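Local coordinates for protein putative NADH-flavin reductase (Streptococcus pneumoniae TIGR4, PDB 4R01) that probably acts as an oxidoreductase of the NAD(P)-binding Rossmann type, using NADH to reduce flavin, at residues A[127-130]-A[131-135]. Sequence-based numbering, arbitrary orientation.
Sequences LAKA and QADEL
Leu-127 and Gln-131 meet twice, once through the backbone and once through their side chains, and the pair illustrates how an alpha-helix pairs its main-chain polar atoms with one another, with side chains such as that of Gln-131 lying against the same carbonyls. Four successive carbonyls, Leu-127 to Ala-130, each accept the amide four residues on. The Asp-133 N to Lys-129 O bond is the shortest, at 2.8 Å, and the straightest, with 169° at the hydrogen. Ala-132 N reaches Ala-128 O at 2.9 Å but is more bent, at 134°, while Gln-131 N to Leu-127 O and Glu-134 N to Ala-130 O complete the set. One step further on, Leu-135 N is held by Gln-131 O.

Gln-131 sets CG beside its own backbone N (chi1 -71°) and runs extended from there, which carries the amide back across the isobutyl group of Leu-127. CD lies 3.7 Å from Leu-127 CD1, and OE1 approaches Leu-127 CG at 3.5 Å, an apolar neighbour rather than a donor. The segments belong to helix 125-138 of the Rossmann-type alpha/beta fold, whose side chains reach helix 76-88 and strand 145-150 of the mostly parallel sheet: Glu-134 touches His-77 and Phe-148, Leu-135 touches Trp-146, and Leu-127 also meets Pro-71 of the second subunit.

Asp-133 turns its carboxylate back toward the carbonyl of Lys-129, with OD1 3.0 Å from Lys-129 O. Both are acceptors, so this approach adds no bond to the carbonyl already engaged by Asp-133 N. Bends at chi2 and chi3 bring the Lys-129 chain past the carboxylate, CG and CE each 4.1 Å from Asp-133 OD1. Lys-129 NZ stays 5.4 Å from Asp-133 OD1, too far for a salt bridge, so any attraction between the opposite charges is probably weak.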
loop_
_atom_site.group_PDB
_atom_site.type_symbol
_atom_site.label_atom_id
_atom_site.label_comp_id
_atom_site.label_asym_id
_atom_site.label_seq_id
_atom_site.Cartn_x
_atom_site.Cartn_y
_atom_site.Cartn_z
ATOM N N LEU A 127 -13.677 -17.438 -2.314
ATOM C CA LEU A 127 -14.701 -16.951 -1.395
ATOM C C LEU A 127 -15.202 -15.573 -1.815
ATOM O O LEU A 127 -16.406 -15.318 -1.826
ATOM C CB LEU A 127 -14.168 -16.897 0.037
ATOM C CG LEU A 127 -15.123 -16.287 1.067
ATOM C CD1 LEU A 127 -16.439 -17.058 1.107
ATOM C CD2 LEU A 127 -14.483 -16.235 2.449
ATOM N N ALA A 128 -14.267 -14.693 -2.164
ATOM C CA ALA A 128 -14.588 -13.320 -2.555
ATOM C C ALA A 128 -15.490 -13.278 -3.781
ATOM O O ALA A 128 -16.388 -12.441 -3.874
ATOM C CB ALA A 128 -13.311 -12.536 -2.819
ATOM N N LYS A 129 -15.248 -14.185 -4.721
ATOM C CA LYS A 129 -16.047 -14.245 -5.935
ATOM C C LYS A 129 -17.457 -14.733 -5.627
ATOM O O LYS A 129 -18.435 -14.199 -6.148
ATOM C CB LYS A 129 -15.391 -15.157 -6.970
ATOM C CG LYS A 129 -15.854 -14.893 -8.383
ATOM C CD LYS A 129 -14.990 -13.822 -9.019
ATOM C CE LYS A 129 -15.837 -12.775 -9.714
ATOM N NZ LYS A 129 -14.993 -11.715 -10.337
ATOM N N ALA A 130 -17.555 -15.754 -4.780
ATOM C CA ALA A 130 -18.850 -16.298 -4.396
ATOM C C ALA A 130 -19.665 -15.249 -3.653
ATOM O O ALA A 130 -20.875 -15.140 -3.845
ATOM C CB ALA A 130 -18.678 -17.546 -3.540
ATOM N N GLN A 131 -18.994 -14.466 -2.815
ATOM C CA GLN A 131 -19.666 -13.419 -2.052
ATOM C C GLN A 131 -20.017 -12.227 -2.927
ATOM O O GLN A 131 -20.957 -11.493 -2.634
ATOM C CB GLN A 131 -18.799 -12.971 -0.878
ATOM C CG GLN A 131 -18.706 -14.001 0.231
ATOM C CD GLN A 131 -17.770 -13.577 1.336
ATOM O OE1 GLN A 131 -16.640 -13.153 1.082
ATOM N NE2 GLN A 131 -18.238 -13.672 2.575
ATOM N N ALA A 132 -19.255 -12.040 -4.002
ATOM C CA ALA A 132 -19.533 -10.981 -4.966
ATOM C C ALA A 132 -20.701 -11.366 -5.870
ATOM O O ALA A 132 -21.578 -10.545 -6.147
ATOM C CB ALA A 132 -18.293 -10.673 -5.796
ATOM N N ASP A 133 -20.702 -12.617 -6.328
ATOM C CA ASP A 133 -21.820 -13.163 -7.096
ATOM C C ASP A 133 -23.089 -13.111 -6.264
ATOM O O ASP A 133 -24.177 -12.851 -6.774
ATOM C CB ASP A 133 -21.537 -14.604 -7.527
ATOM C CG ASP A 133 -20.409 -14.705 -8.536
ATOM O OD1 ASP A 133 -19.763 -13.675 -8.823
ATOM O OD2 ASP A 133 -20.163 -15.823 -9.038
ATOM N N GLU A 134 -22.924 -13.364 -4.972
ATOM C CA GLU A 134 -24.012 -13.322 -4.006
ATOM C C GLU A 134 -24.664 -11.944 -3.979
ATOM O O GLU A 134 -25.887 -11.822 -4.051
ATOM C CB GLU A 134 -23.481 -13.697 -2.620
ATOM C CG GLU A 134 -24.502 -13.688 -1.507
ATOM C CD GLU A 134 -23.953 -14.281 -0.222
ATOM O OE1 GLU A 134 -22.713 -14.345 -0.077
ATOM O OE2 GLU A 134 -24.759 -14.689 0.642
ATOM N N LEU A 135 -23.834 -10.908 -3.888
ATOM C CA LEU A 135 -24.319 -9.534 -3.853
ATOM C C LEU A 135 -24.939 -9.119 -5.188
ATOM O O LEU A 135 -25.963 -8.434 -5.217
ATOM C CB LEU A 135 -23.182 -8.582 -3.477
ATOM C CG LEU A 135 -23.447 -7.080 -3.611
ATOM C CD1 LEU A 135 -24.596 -6.648 -2.716
ATOM C CD2 LEU A 135 -22.185 -6.279 -3.302
#